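Local atomic coordinates of probable enoyl-CoA hydratase/isomerase (Pseudomonas aeruginosa, PDB entry 7BOR), a protein that binds coenzyme A in a crotonase fold and probably acts as an enoyl-CoA hydratase or isomerase, perhaps a delta(3)-delta(2)-enoyl-CoA isomerase. Residues 18-23 with 63-68; 27-32 with 70-75; 138-143 with 223-228; 150-155 with 169-174. One frame throughout, in Å; residues are numbered along the deposited sequence.

Contact 1: 18-23 with 63-68; sequences LDRQDK and GNDILD. With COA (coenzyme A), chain C.
Arg-20 and Asp-65 form a salt bridge in which both terminal nitrogens of the guanidinium converge on a single carboxylate oxygen. NH1 of Arg-20 donates to OD2 of Asp-65 at 2.8 Å, on the anti side of that oxygen and tilted from the guanidinium plane; the second bond, from Arg-20 NH2 to Asp-65 OD2, is weak. The two planes lie 27° apart. Arg-20 reaches across because its chain is extended from CG to NE, and its NH1 also donates to the carbonyl O of Ala-26. Asp-65 is also the N-cap of helix 66-71: its other carboxylate oxygen, OD1, accepts from Asp-68 N at 3.2 Å, the N-H lying above the carboxylate plane. This helix start is part of the coenzyme A site of the crotonase fold. Backbone atoms read the adenine edge: COA N6A donates to Asn-64 O at 2.9 Å, and Ile-66 N donates to COA N1A at 3.0 Å in a nearly straight bond (168°). The side-chain amide of Asn-64 bonds through ND2 to the carbonyl O of Asp-65. Lys-23 lays CG over one face of the Arg-20 guanidinium. Further along the same side chain, CD of Lys-23 packs against the ribose, 3.5 Å from COA O4B, and CE comes to 3.2 Å from the phosphate oxygen COA O9A.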
loop_
_atom_site.group_PDB
_atom_site.type_symbol
_atom_site.label_atom_id
_atom_site.label_comp_id
_atom_site.label_asym_id
_atom_site.label_seq_id
_atom_site.Cartn_x
_atom_site.Cartn_y
_atom_site.Cartn_z
ATOM N N LEU A 18 -0.819 11.158 3.163
ATOM C CA LEU A 18 -1.601 10.778 4.335
ATOM C C LEU A 18 -1.335 11.726 5.497
ATOM O O LEU A 18 -0.201 11.847 5.965
ATOM C CB LEU A 18 -1.238 9.335 4.716
ATOM C CG LEU A 18 -1.906 8.174 3.950
ATOM C CD1 LEU A 18 -1.957 8.307 2.452
ATOM C CD2 LEU A 18 -1.263 6.807 4.317
ATOM N N ASP A 19 -2.377 12.393 5.988
ATOM C CA ASP A 19 -2.209 13.376 7.069
ATOM C C ASP A 19 -3.208 13.094 8.197
ATOM O O ASP A 19 -4.236 13.770 8.317
ATOM C CB ASP A 19 -2.347 14.835 6.535
ATOM C CG ASP A 19 -1.583 15.871 7.407
ATOM O OD1 ASP A 19 -1.012 15.507 8.469
ATOM O OD2 ASP A 19 -1.545 17.057 7.004
ATOM N N ARG A 20 -2.870 12.127 9.049
ATOM C CA ARG A 20 -3.687 11.739 10.205
ATOM C C ARG A 20 -2.713 11.259 11.285
ATOM O O ARG A 20 -2.755 10.125 11.748
ATOM C CB ARG A 20 -4.720 10.693 9.828
ATOM C CG ARG A 20 -5.718 10.311 10.948
ATOM C CD ARG A 20 -6.836 9.439 10.412
ATOM N NE ARG A 20 -7.872 9.172 11.426
ATOM C CZ ARG A 20 -8.249 7.968 11.854
ATOM N NH1 ARG A 20 -7.708 6.867 11.347
ATOM N NH2 ARG A 20 -9.191 7.855 12.786
ATOM N N GLN A 21 -1.811 12.144 11.706
ATOM C CA GLN A 21 -0.651 11.720 12.484
ATOM C C GLN A 21 -1.055 11.208 13.858
ATOM O O GLN A 21 -0.485 10.233 14.350
ATOM C CB GLN A 21 0.351 12.879 12.585
ATOM C CG GLN A 21 0.770 13.479 11.208
ATOM C CD GLN A 21 1.408 12.447 10.261
ATOM O OE1 GLN A 21 1.018 12.337 9.078
ATOM N NE2 GLN A 21 2.399 11.684 10.783
ATOM N N ASP A 22 -2.054 11.827 14.483
ATOM C CA ASP A 22 -2.545 11.354 15.773
ATOM C C ASP A 22 -2.958 9.883 15.754
ATOM O O ASP A 22 -2.961 9.244 16.809
ATOM C CB ASP A 22 -3.728 12.247 16.210
ATOM C CG ASP A 22 -4.675 12.625 15.009
ATOM O OD1 ASP A 22 -4.174 12.997 13.899
ATOM O OD2 ASP A 22 -5.919 12.540 15.171
ATOM N N LYS A 23 -3.322 9.334 14.598
ATOM C CA LYS A 23 -3.729 7.940 14.509
ATOM C C LYS A 23 -2.739 7.113 13.692
ATOM O O LYS A 23 -3.097 6.079 13.138
ATOM C CB LYS A 23 -5.135 7.832 13.921
ATOM C CG LYS A 23 -6.250 8.393 14.833
ATOM C CD LYS A 23 -6.099 7.869 16.266
ATOM C CE LYS A 23 -7.207 8.350 17.223
ATOM N NZ LYS A 23 -8.472 7.600 17.045
ATOM N N GLY A 63 -2.070 1.160 8.625
ATOM C CA GLY A 63 -2.989 0.289 7.945
ATOM C C GLY A 63 -4.417 0.696 8.242
ATOM O O GLY A 63 -4.717 1.804 8.741
ATOM N N ASN A 64 -5.312 -0.240 7.943
ATOM C CA ASN A 64 -6.744 0.007 8.053
ATOM C C ASN A 64 -7.109 0.521 9.434
ATOM O O ASN A 64 -6.591 0.061 10.447
ATOM C CB ASN A 64 -7.534 -1.266 7.750
ATOM C CG ASN A 64 -8.799 -0.988 7.007
ATOM O OD1 ASN A 64 -8.857 -1.146 5.789
ATOM N ND2 ASN A 64 -9.829 -0.562 7.726
ATOM N N ASP A 65 -8.001 1.502 9.467
ATOM C CA ASP A 65 -8.585 1.893 10.742
ATOM C C ASP A 65 -9.317 0.703 11.357
ATOM O O ASP A 65 -10.231 0.151 10.741
ATOM C CB ASP A 65 -9.543 3.051 10.523
ATOM C CG ASP A 65 -9.922 3.716 11.812
ATOM O OD1 ASP A 65 -10.490 3.016 12.671
ATOM O OD2 ASP A 65 -9.635 4.920 11.984
ATOM N N ILE A 66 -8.913 0.300 12.561
ATOM C CA ILE A 66 -9.454 -0.928 13.149
ATOM C C ILE A 66 -10.890 -0.727 13.658
ATOM O O ILE A 66 -11.715 -1.650 13.607
ATOM C CB ILE A 66 -8.511 -1.415 14.267
ATOM C CG1 ILE A 66 -7.209 -1.920 13.635
ATOM C CG2 ILE A 66 -9.169 -2.491 15.118
ATOM C CD1 ILE A 66 -6.296 -2.633 14.566
ATOM N N LEU A 67 -11.185 0.457 14.202
ATOM C CA LEU A 67 -12.561 0.814 14.539
ATOM C C LEU A 67 -13.482 0.629 13.353
ATOM O O LEU A 67 -14.583 0.084 13.486
ATOM C CB LEU A 67 -12.638 2.267 15.007
ATOM C CG LEU A 67 -12.266 2.532 16.462
ATOM C CD1 LEU A 67 -12.766 3.908 16.852
ATOM C CD2 LEU A 67 -12.872 1.489 17.354
ATOM N N ASP A 68 -13.060 1.110 12.178
ATOM C CA ASP A 68 -13.844 0.873 10.981
ATOM C C ASP A 68 -14.062 -0.616 10.775
ATOM O O ASP A 68 -15.168 -1.045 10.428
ATOM C CB ASP A 68 -13.159 1.493 9.768
ATOM C CG ASP A 68 -13.346 2.997 9.700
ATOM O OD1 ASP A 68 -13.293 3.673 10.771
ATOM O OD2 ASP A 68 -13.511 3.494 8.562
HETATM N N1A COA C . -6.607 1.775 13.777
HETATM C C2A COA C . -7.207 2.574 14.704
HETATM N N3A COA C . -6.473 3.339 15.567
HETATM C C4A COA C . -5.137 3.281 15.446
HETATM C C5A COA C . -4.521 2.501 14.533
HETATM C C6A COA C . -5.282 1.726 13.683
HETATM N N6A COA C . -4.790 0.833 12.624
HETATM N N7A COA C . -3.172 2.645 14.658
HETATM C C8A COA C . -2.927 3.517 15.660
HETATM N N9A COA C . -4.132 3.856 16.106
HETATM C C1B COA C . -4.218 4.857 17.188
HETATM C C2B COA C . -4.043 4.252 18.676
HETATM O O2B COA C . -5.292 3.534 19.028
HETATM C C3B COA C . -3.813 5.354 19.333
HETATM O O3B COA C . -5.072 6.122 19.532
HETATM P P3B COA C . -5.245 7.218 20.718
HETATM O O7A COA C . -3.992 8.055 20.883
HETATM O O8A COA C . -5.547 6.454 21.979
HETATM O O9A COA C . -6.371 8.124 20.318
HETATM C C4B COA C . -2.936 6.257 18.430
HETATM O O4B COA C . -3.342 5.820 17.006
HETATM C C5B COA C . -1.543 6.092 18.604
HETATM O O5B COA C . -1.276 4.784 18.213
HETATM P P1A COA C . -0.250 3.889 19.118
HETATM O O1A COA C . -0.418 2.406 18.858
HETATM O O2A COA C . -0.377 4.137 20.604
HETATM O O3A COA C . 1.242 4.420 18.658
HETATM P P2A COA C . 2.481 3.333 18.721
HETATM O O4A COA C . 3.765 4.106 18.432
HETATM O O5A COA C . 2.391 2.716 20.084
HETATM O O6A COA C . 2.245 2.089 17.643
HETATM C CBP COA C . 1.878 1.031 15.523
HETATM C CCP COA C . 2.412 2.327 16.235
HETATM C CDP COA C . 1.589 1.351 14.013
HETATM C CEP COA C . 2.923 -0.108 15.619
HETATM C CAP COA C . 0.600 0.666 16.344
HETATM O OAP COA C . -0.218 1.795 16.359
HETATM C C9P COA C . -0.208 -0.474 15.724
HETATM O O9P COA C . 0.145 -1.615 15.787
HETATM N N8P COA C . -1.469 -0.068 15.069
HETATM C C7P COA C . -2.348 -1.042 14.419
HETATM C C6P COA C . -1.610 -1.781 13.263
HETATM C C5P COA C . -2.666 -2.756 12.649
HETATM O O5P COA C . -2.992 -3.757 13.187
HETATM N N4P COA C . -3.242 -2.392 11.368
HETATM C C3P COA C . -4.259 -3.232 10.784
HETATM C C2P COA C . -3.638 -4.431 10.118
HETATM S S1P COA C . -5.058 -5.317 9.435
#

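Contact 2: 27-32 with 70-75; sequences LTRAMY and LEQPPS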
loop_
_atom_site.group_PDB
_atom_site.type_symbol
_atom_site.label_atom_id
_atom_site.label_comp_id
_atom_site.label_asym_id
_atom_site.label_seq_id
_atom_site.Cartn_x
_atom_site.Cartn_y
_atom_site.Cartn_z
ATOM N N LEU A 27 -6.009 4.254 8.101
ATOM C CA LEU A 27 -6.790 4.599 6.922
ATOM C C LEU A 27 -8.286 4.365 7.139
ATOM O O LEU A 27 -8.731 3.214 7.263
ATOM C CB LEU A 27 -6.321 3.783 5.723
ATOM C CG LEU A 27 -4.848 3.949 5.332
ATOM C CD1 LEU A 27 -4.491 2.872 4.382
ATOM C CD2 LEU A 27 -4.730 5.280 4.692
ATOM N N THR A 28 -9.054 5.449 7.066
ATOM C CA THR A 28 -10.512 5.455 7.171
ATOM C C THR A 28 -11.203 5.315 5.811
ATOM O O THR A 28 -10.587 5.430 4.749
ATOM C CB THR A 28 -10.980 6.750 7.826
ATOM O OG1 THR A 28 -10.753 7.818 6.899
ATOM C CG2 THR A 28 -10.229 6.977 9.149
ATOM N N ARG A 29 -12.515 5.039 5.852
ATOM C CA ARG A 29 -13.270 4.906 4.603
ATOM C C ARG A 29 -13.153 6.170 3.753
ATOM O O ARG A 29 -13.109 6.101 2.522
ATOM C CB ARG A 29 -14.741 4.598 4.915
ATOM C CG ARG A 29 -15.049 3.178 5.452
ATOM C CD ARG A 29 -16.564 3.008 5.762
ATOM N NE ARG A 29 -17.002 3.862 6.883
ATOM C CZ ARG A 29 -17.239 3.430 8.128
ATOM N NH1 ARG A 29 -17.106 2.140 8.431
ATOM N NH2 ARG A 29 -17.625 4.291 9.084
ATOM N N ALA A 30 -13.104 7.338 4.393
ATOM C CA ALA A 30 -13.027 8.592 3.653
ATOM C C ALA A 30 -11.625 8.816 3.074
ATOM O O ALA A 30 -11.472 9.455 2.022
ATOM C CB ALA A 30 -13.434 9.755 4.569
ATOM N N MET A 31 -10.600 8.260 3.711
ATOM C CA MET A 31 -9.260 8.348 3.138
ATOM C C MET A 31 -9.132 7.436 1.944
ATOM O O MET A 31 -8.635 7.853 0.889
ATOM C CB MET A 31 -8.234 8.017 4.205
ATOM C CG MET A 31 -8.118 9.131 5.240
ATOM S SD MET A 31 -7.414 8.532 6.753
ATOM C CE MET A 31 -5.664 8.517 6.282
ATOM N N TYR A 32 -9.642 6.207 2.061
ATOM C CA TYR A 32 -9.612 5.305 0.927
ATOM C C TYR A 32 -10.354 5.899 -0.258
ATOM O O TYR A 32 -9.962 5.709 -1.422
ATOM C CB TYR A 32 -10.253 3.979 1.308
ATOM C CG TYR A 32 -9.452 3.083 2.189
ATOM C CD1 TYR A 32 -8.220 2.624 1.773
ATOM C CD2 TYR A 32 -9.954 2.616 3.391
ATOM C CE1 TYR A 32 -7.477 1.743 2.548
ATOM C CE2 TYR A 32 -9.215 1.738 4.174
ATOM C CZ TYR A 32 -7.962 1.311 3.728
ATOM O OH TYR A 32 -7.204 0.433 4.441
ATOM N N LEU A 70 -14.173 -2.959 13.017
ATOM C CA LEU A 70 -15.015 -3.504 14.070
ATOM C C LEU A 70 -16.461 -3.039 13.933
ATOM O O LEU A 70 -17.378 -3.842 14.099
ATOM C CB LEU A 70 -14.455 -3.091 15.428
ATOM C CG LEU A 70 -13.260 -3.927 15.896
ATOM C CD1 LEU A 70 -12.521 -3.231 17.050
ATOM C CD2 LEU A 70 -13.693 -5.353 16.298
ATOM N N GLU A 71 -16.681 -1.753 13.632
ATOM C CA GLU A 71 -18.027 -1.193 13.624
ATOM C C GLU A 71 -18.778 -1.529 12.351
ATOM O O GLU A 71 -20.007 -1.680 12.380
ATOM C CB GLU A 71 -17.999 0.327 13.763
ATOM C CG GLU A 71 -17.700 0.826 15.151
ATOM C CD GLU A 71 -17.635 2.336 15.210
ATOM O OE1 GLU A 71 -17.888 2.989 14.162
ATOM O OE2 GLU A 71 -17.350 2.858 16.304
ATOM N N GLN A 72 -18.072 -1.641 11.235
ATOM C CA GLN A 72 -18.701 -1.799 9.921
ATOM C C GLN A 72 -17.798 -2.649 9.064
ATOM O O GLN A 72 -17.078 -2.139 8.172
ATOM C CB GLN A 72 -18.989 -0.428 9.299
ATOM C CG GLN A 72 -19.484 -0.410 7.855
ATOM C CD GLN A 72 -19.890 1.002 7.414
ATOM O OE1 GLN A 72 -20.180 1.865 8.259
ATOM N NE2 GLN A 72 -19.910 1.245 6.102
ATOM N N PRO A 73 -17.767 -3.964 9.266
ATOM C CA PRO A 73 -16.899 -4.852 8.483
ATOM C C PRO A 73 -17.203 -4.738 6.993
ATOM O O PRO A 73 -18.282 -5.151 6.538
ATOM C CB PRO A 73 -17.224 -6.258 9.006
ATOM C CG PRO A 73 -17.896 -6.050 10.325
ATOM C CD PRO A 73 -18.614 -4.729 10.219
ATOM N N PRO A 74 -16.254 -4.226 6.208
ATOM C CA PRO A 74 -16.486 -4.090 4.772
ATOM C C PRO A 74 -16.377 -5.431 4.060
ATOM O O PRO A 74 -15.550 -6.280 4.417
ATOM C CB PRO A 74 -15.370 -3.131 4.328
ATOM C CG PRO A 74 -14.214 -3.489 5.217
ATOM C CD PRO A 74 -14.843 -3.932 6.559
ATOM N N SER A 75 -17.268 -5.626 3.071
ATOM C CA SER A 75 -16.995 -6.525 1.953
ATOM C C SER A 75 -15.876 -5.918 1.119
ATOM O O SER A 75 -16.042 -4.820 0.577
ATOM C CB SER A 75 -18.234 -6.716 1.082
ATOM O OG SER A 75 -17.884 -7.166 -0.231
#
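Arg-29 and Gln-72 meet flat to flat, the guanidinium and the side-chain amide stacked with their planes only 14° apart. OE1 of Gln-72 sits over one face of the guanidinium, offset toward its rim and 3.1 Å from Arg-29 NH1. Because the oxygen lies above the group instead of at its edge, the angle is too poor for a hydrogen bond. NH1 of Arg-29 also lies against the Gln-72 side chain, 3.2 Å from Gln-72 CD and 3.3 Å from Gln-72 CB. A bend at chi3 (-66°) in Arg-29 and the extended Gln-72 side chain lay the two flat ends over each other. The stack bridges the first turn of helix 29-44 and the exit of helix 66-71, with Gln-72 the first residue to leave helical geometry. Thr-28 and Met-31 close the start of helix 29-44 as a capping box: Met-31 N donates to Thr-28 OG1 at 3.2 Å, and Thr-28 N makes a weak bond to Met-31 SD. Arg-29 N is bound by the Asp-68 carboxylate, and the Arg-29 side chain also touches Pro-80.

Contact 3: 138-143 with 223-228; sequences FGSSLI and AEEGDI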
loop_
_atom_site.group_PDB
_atom_site.type_symbol
_atom_site.label_atom_id
_atom_site.label_comp_id
_atom_site.label_asym_id
_atom_site.label_seq_id
_atom_site.Cartn_x
_atom_site.Cartn_y
_atom_site.Cartn_z
ATOM N N PHE A 138 -4.757 -7.879 -0.467
ATOM C CA PHE A 138 -4.181 -7.139 -1.603
ATOM C C PHE A 138 -3.254 -8.017 -2.483
ATOM O O PHE A 138 -2.331 -7.527 -3.148
ATOM C CB PHE A 138 -3.475 -5.876 -1.085
ATOM C CG PHE A 138 -3.559 -4.665 -2.019
ATOM C CD1 PHE A 138 -3.974 -4.792 -3.332
ATOM C CD2 PHE A 138 -3.205 -3.416 -1.567
ATOM C CE1 PHE A 138 -4.024 -3.708 -4.151
ATOM C CE2 PHE A 138 -3.268 -2.332 -2.396
ATOM C CZ PHE A 138 -3.647 -2.466 -3.659
ATOM N N GLY A 139 -3.537 -9.307 -2.582
ATOM C CA GLY A 139 -2.760 -10.181 -3.433
ATOM C C GLY A 139 -1.413 -10.633 -2.884
ATOM O O GLY A 139 -0.661 -11.336 -3.581
ATOM N N SER A 140 -1.116 -10.291 -1.639
ATOM C CA SER A 140 0.146 -10.652 -1.019
ATOM C C SER A 140 0.310 -12.151 -0.901
ATOM O O SER A 140 1.442 -12.621 -0.845
ATOM C CB SER A 140 0.227 -10.016 0.351
ATOM O OG SER A 140 -0.817 -10.449 1.213
ATOM N N SER A 141 -0.801 -12.919 -0.849
ATOM C CA SER A 141 -0.693 -14.377 -0.809
ATOM C C SER A 141 -0.199 -14.931 -2.125
ATOM O O SER A 141 0.331 -16.041 -2.173
ATOM C CB SER A 141 -2.052 -15.026 -0.475
ATOM O OG SER A 141 -2.987 -14.787 -1.497
ATOM N N LEU A 142 -0.354 -14.174 -3.201
ATOM C CA LEU A 142 0.287 -14.541 -4.456
ATOM C C LEU A 142 1.659 -13.882 -4.646
ATOM O O LEU A 142 2.619 -14.546 -5.043
ATOM C CB LEU A 142 -0.631 -14.146 -5.606
ATOM C CG LEU A 142 -0.081 -14.340 -7.016
ATOM C CD1 LEU A 142 -0.007 -15.829 -7.264
ATOM C CD2 LEU A 142 -0.933 -13.584 -7.959
ATOM N N ILE A 143 1.724 -12.563 -4.480
ATOM C CA ILE A 143 2.937 -11.816 -4.824
ATOM C C ILE A 143 4.112 -12.249 -3.956
ATOM O O ILE A 143 5.215 -12.459 -4.456
ATOM C CB ILE A 143 2.681 -10.300 -4.718
ATOM C CG1 ILE A 143 1.659 -9.885 -5.771
ATOM C CG2 ILE A 143 3.972 -9.454 -4.854
ATOM C CD1 ILE A 143 1.152 -8.452 -5.601
ATOM N N ALA A 223 -9.799 -11.415 -5.234
ATOM C CA ALA A 223 -11.198 -11.766 -4.955
ATOM C C ALA A 223 -11.308 -12.912 -3.950
ATOM O O ALA A 223 -12.103 -12.834 -3.008
ATOM C CB ALA A 223 -11.953 -12.100 -6.246
ATOM N N GLU A 224 -10.522 -13.988 -4.103
ATOM C CA GLU A 224 -10.606 -15.050 -3.094
ATOM C C GLU A 224 -10.187 -14.522 -1.718
ATOM O O GLU A 224 -10.920 -14.687 -0.729
ATOM C CB GLU A 224 -9.775 -16.283 -3.474
ATOM C CG GLU A 224 -10.037 -17.503 -2.522
ATOM C CD GLU A 224 -9.212 -18.795 -2.835
ATOM O OE1 GLU A 224 -8.365 -18.817 -3.764
ATOM O OE2 GLU A 224 -9.408 -19.814 -2.128
ATOM N N GLU A 225 -9.015 -13.841 -1.635
ATOM C CA GLU A 225 -8.560 -13.303 -0.357
ATOM C C GLU A 225 -9.643 -12.454 0.298
ATOM O O GLU A 225 -9.846 -12.517 1.510
ATOM C CB GLU A 225 -7.310 -12.398 -0.514
ATOM C CG GLU A 225 -6.044 -13.038 -1.003
ATOM C CD GLU A 225 -4.969 -11.981 -1.236
ATOM O OE1 GLU A 225 -5.364 -10.789 -1.366
ATOM O OE2 GLU A 225 -3.772 -12.367 -1.267
ATOM N N GLY A 226 -10.327 -11.639 -0.501
ATOM C CA GLY A 226 -11.258 -10.673 0.044
ATOM C C GLY A 226 -12.482 -11.334 0.632
ATOM O O GLY A 226 -13.032 -10.843 1.620
ATOM N N ASP A 227 -12.905 -12.452 0.049
ATOM C CA ASP A 227 -14.032 -13.213 0.589
ATOM C C ASP A 227 -13.647 -13.854 1.918
ATOM O O ASP A 227 -14.364 -13.703 2.916
ATOM C CB ASP A 227 -14.503 -14.275 -0.426
ATOM C CG ASP A 227 -15.335 -13.674 -1.601
ATOM O OD1 ASP A 227 -16.178 -12.746 -1.410
ATOM O OD2 ASP A 227 -15.142 -14.153 -2.744
ATOM N N ILE A 228 -12.486 -14.535 1.965
ATOM C CA ILE A 228 -11.968 -15.039 3.238
ATOM C C ILE A 228 -11.859 -13.914 4.265
ATOM O O ILE A 228 -12.283 -14.067 5.414
ATOM C CB ILE A 228 -10.612 -15.744 3.045
ATOM C CG1 ILE A 228 -10.694 -16.817 1.934
ATOM C CG2 ILE A 228 -10.143 -16.355 4.378
ATOM C CD1 ILE A 228 -11.542 -18.047 2.270
HETATM O O HOH W 1 -7.290 -8.839 -1.040
#
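Glu-225 places CG anti to its own carbonyl carbon (chi1 -64°) and then runs extended, carrying its carboxylate from helix 200-233 to the start of helix 140-148. Ser-141 has OG between its backbone N and carbonyl carbon (chi1 65°), turned to the same carboxylate. OE2 of Glu-225 accepts twice, from Ser-141 OG at 2.6 Å through its anti lone pair and from Ser-141 N at 3.1 Å nearly along the C-O axis. Its partner oxygen, OE1 of Glu-225, takes Gly-139 N at 2.6 Å on the syn side. The carboxylate thus receives backbone N-H groups at a helix N terminus, where Gly-139 is the N-cap; the positive end of the helix dipole would probably favour its ionised form. This joins the long helix 200-233 to helix 140-148 of the crotonase fold in a buried contact. A water accepts from Phe-138 N and donates to Glu-225 OE1, both at 2.8 Å. Beside this polar cluster, Ser-141 and Leu-142 pack on Val-221, one turn earlier in the long helix.

Contact 4: 150-155 with 169-174; sequences HAKAAE and AAWGLA
Trp-171 and Lys-152 make a cation-pi contact between helix 165-171, which ends in a Schellman motif, and helix 150-157, at the surface of the crotonase domain and away from the coenzyme A site. Ala-169 opens the segment in the last turn of the helix, its carbonyl O accepting from Gly-172 N at 3.1 Å. Trp-171 carries the contact. With CG anti to its carbonyl carbon (chi1 -59°), the indole offers one face to the lysine, whose NZ lies 3.2 Å from the centroid of the five-membered ring and 22° off its normal. Phe-163 meets the indole with ring planes at about 45°, and Leu-148 touches it too. Gly-172 turns the chain out of the helix with positive phi (84°). Leu-173 then packs on Leu-144 and Met-147 of helix 140-148, and Ala-174 reaches strand 116-120. The lysine chain bends at chi2 and chi4 to bring its end over the indole, where CE of Lys-152 lies 3.6 Å from Trp-171 CZ2.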
loop_
_atom_site.group_PDB
_atom_site.type_symbol
_atom_site.label_atom_id
_atom_site.label_comp_id
_atom_site.label_asym_id
_atom_site.label_seq_id
_atom_site.Cartn_x
_atom_site.Cartn_y
_atom_site.Cartn_z
ATOM N N HIS A 150 8.224 -19.733 -0.729
ATOM C CA HIS A 150 7.220 -19.961 0.304
ATOM C C HIS A 150 7.716 -19.628 1.711
ATOM O O HIS A 150 7.033 -18.921 2.459
ATOM C CB HIS A 150 6.722 -21.391 0.333
ATOM C CG HIS A 150 5.665 -21.590 1.381
ATOM N ND1 HIS A 150 4.414 -21.027 1.270
ATOM C CD2 HIS A 150 5.699 -22.193 2.599
ATOM C CE1 HIS A 150 3.702 -21.325 2.342
ATOM N NE2 HIS A 150 4.450 -22.048 3.155
ATOM N N ALA A 151 8.847 -20.212 2.133
ATOM C CA ALA A 151 9.230 -20.132 3.543
ATOM C C ALA A 151 9.459 -18.697 3.967
ATOM O O ALA A 151 9.019 -18.261 5.030
ATOM C CB ALA A 151 10.485 -20.936 3.800
ATOM N N LYS A 152 10.149 -17.936 3.143
ATOM C CA LYS A 152 10.388 -16.542 3.505
ATOM C C LYS A 152 9.087 -15.745 3.539
ATOM O O LYS A 152 8.912 -14.894 4.426
ATOM C CB LYS A 152 11.373 -15.946 2.515
ATOM C CG LYS A 152 11.937 -14.658 2.931
ATOM C CD LYS A 152 12.959 -14.876 4.016
ATOM C CE LYS A 152 13.900 -13.666 4.029
ATOM N NZ LYS A 152 14.229 -13.210 2.621
ATOM N N ALA A 153 8.179 -15.981 2.567
ATOM C CA ALA A 153 6.867 -15.318 2.574
ATOM C C ALA A 153 6.069 -15.730 3.814
ATOM O O ALA A 153 5.351 -14.924 4.413
ATOM C CB ALA A 153 6.096 -15.645 1.284
ATOM N N ALA A 154 6.244 -16.969 4.237
ATOM C CA ALA A 154 5.485 -17.519 5.345
ATOM C C ALA A 154 5.871 -16.862 6.660
ATOM O O ALA A 154 5.015 -16.600 7.523
ATOM C CB ALA A 154 5.715 -19.033 5.417
ATOM N N GLU A 155 7.173 -16.671 6.865
ATOM C CA GLU A 155 7.633 -15.836 7.960
ATOM C C GLU A 155 6.884 -14.502 7.998
ATOM O O GLU A 155 6.443 -14.064 9.066
ATOM C CB GLU A 155 9.125 -15.589 7.807
ATOM C CG GLU A 155 9.729 -14.951 9.011
ATOM C CD GLU A 155 11.233 -14.834 8.919
ATOM O OE1 GLU A 155 11.866 -15.166 7.871
ATOM O OE2 GLU A 155 11.777 -14.392 9.941
ATOM N N ALA A 169 14.577 -3.563 1.451
ATOM C CA ALA A 169 15.443 -3.332 0.284
ATOM C C ALA A 169 16.292 -4.559 -0.057
ATOM O O ALA A 169 16.452 -4.892 -1.238
ATOM C CB ALA A 169 16.323 -2.121 0.553
ATOM N N ALA A 170 16.860 -5.249 0.954
ATOM C CA ALA A 170 17.614 -6.465 0.662
ATOM C C ALA A 170 16.756 -7.518 -0.062
ATOM O O ALA A 170 17.259 -8.265 -0.905
ATOM C CB ALA A 170 18.178 -7.055 1.946
ATOM N N TRP A 171 15.487 -7.643 0.314
ATOM C CA TRP A 171 14.594 -8.626 -0.290
ATOM C C TRP A 171 13.997 -8.135 -1.595
ATOM O O TRP A 171 13.431 -8.932 -2.319
ATOM C CB TRP A 171 13.446 -8.993 0.674
ATOM C CG TRP A 171 13.903 -9.539 1.956
ATOM C CD1 TRP A 171 15.102 -10.114 2.201
ATOM C CD2 TRP A 171 13.175 -9.583 3.192
ATOM N NE1 TRP A 171 15.194 -10.482 3.528
ATOM C CE2 TRP A 171 14.008 -10.192 4.146
ATOM C CE3 TRP A 171 11.904 -9.150 3.582
ATOM C CZ2 TRP A 171 13.607 -10.384 5.466
ATOM C CZ3 TRP A 171 11.501 -9.354 4.856
ATOM C CH2 TRP A 171 12.336 -9.952 5.799
ATOM N N GLY A 172 14.160 -6.852 -1.931
ATOM C CA GLY A 172 13.603 -6.300 -3.155
ATOM C C GLY A 172 12.153 -5.861 -3.064
ATOM O O GLY A 172 11.546 -5.503 -4.082
ATOM N N LEU A 173 11.558 -5.867 -1.884
ATOM C CA LEU A 173 10.312 -5.135 -1.715
ATOM C C LEU A 173 10.499 -3.606 -1.819
ATOM O O LEU A 173 9.609 -2.882 -2.308
ATOM C CB LEU A 173 9.720 -5.527 -0.370
ATOM C CG LEU A 173 9.340 -6.989 -0.181
ATOM C CD1 LEU A 173 8.725 -7.251 1.154
ATOM C CD2 LEU A 173 8.339 -7.377 -1.296
ATOM N N ALA A 174 11.606 -3.077 -1.347
ATOM C CA ALA A 174 11.910 -1.685 -1.616
ATOM C C ALA A 174 13.068 -1.615 -2.606
ATOM O O ALA A 174 13.884 -2.533 -2.696
ATOM C CB ALA A 174 12.256 -0.917 -0.335
#

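How the contacts relate
From the N terminus, contact 1 ties the loop after strand 13-18 to the start of helix 66-71. Contact 2 opens before contact 1 has closed and ends beyond it, at the exit of the same helix, so the two loops cross. They also touch: Asn-64 OD1 lies 2.7 Å from Tyr-32 OH, a probable hydrogen bond. Both precede contact 3, whose long loop joins the start of helix 140-148 to helix 200-233. Contact 4 opens and closes within that loop, linking helix 150-157, next after helix 140-148, to helix 165-171. Centres of contacts 3 and 4 are about 17 Å apart; contacts 2 and 4 lie on opposite sides of the chain's centre.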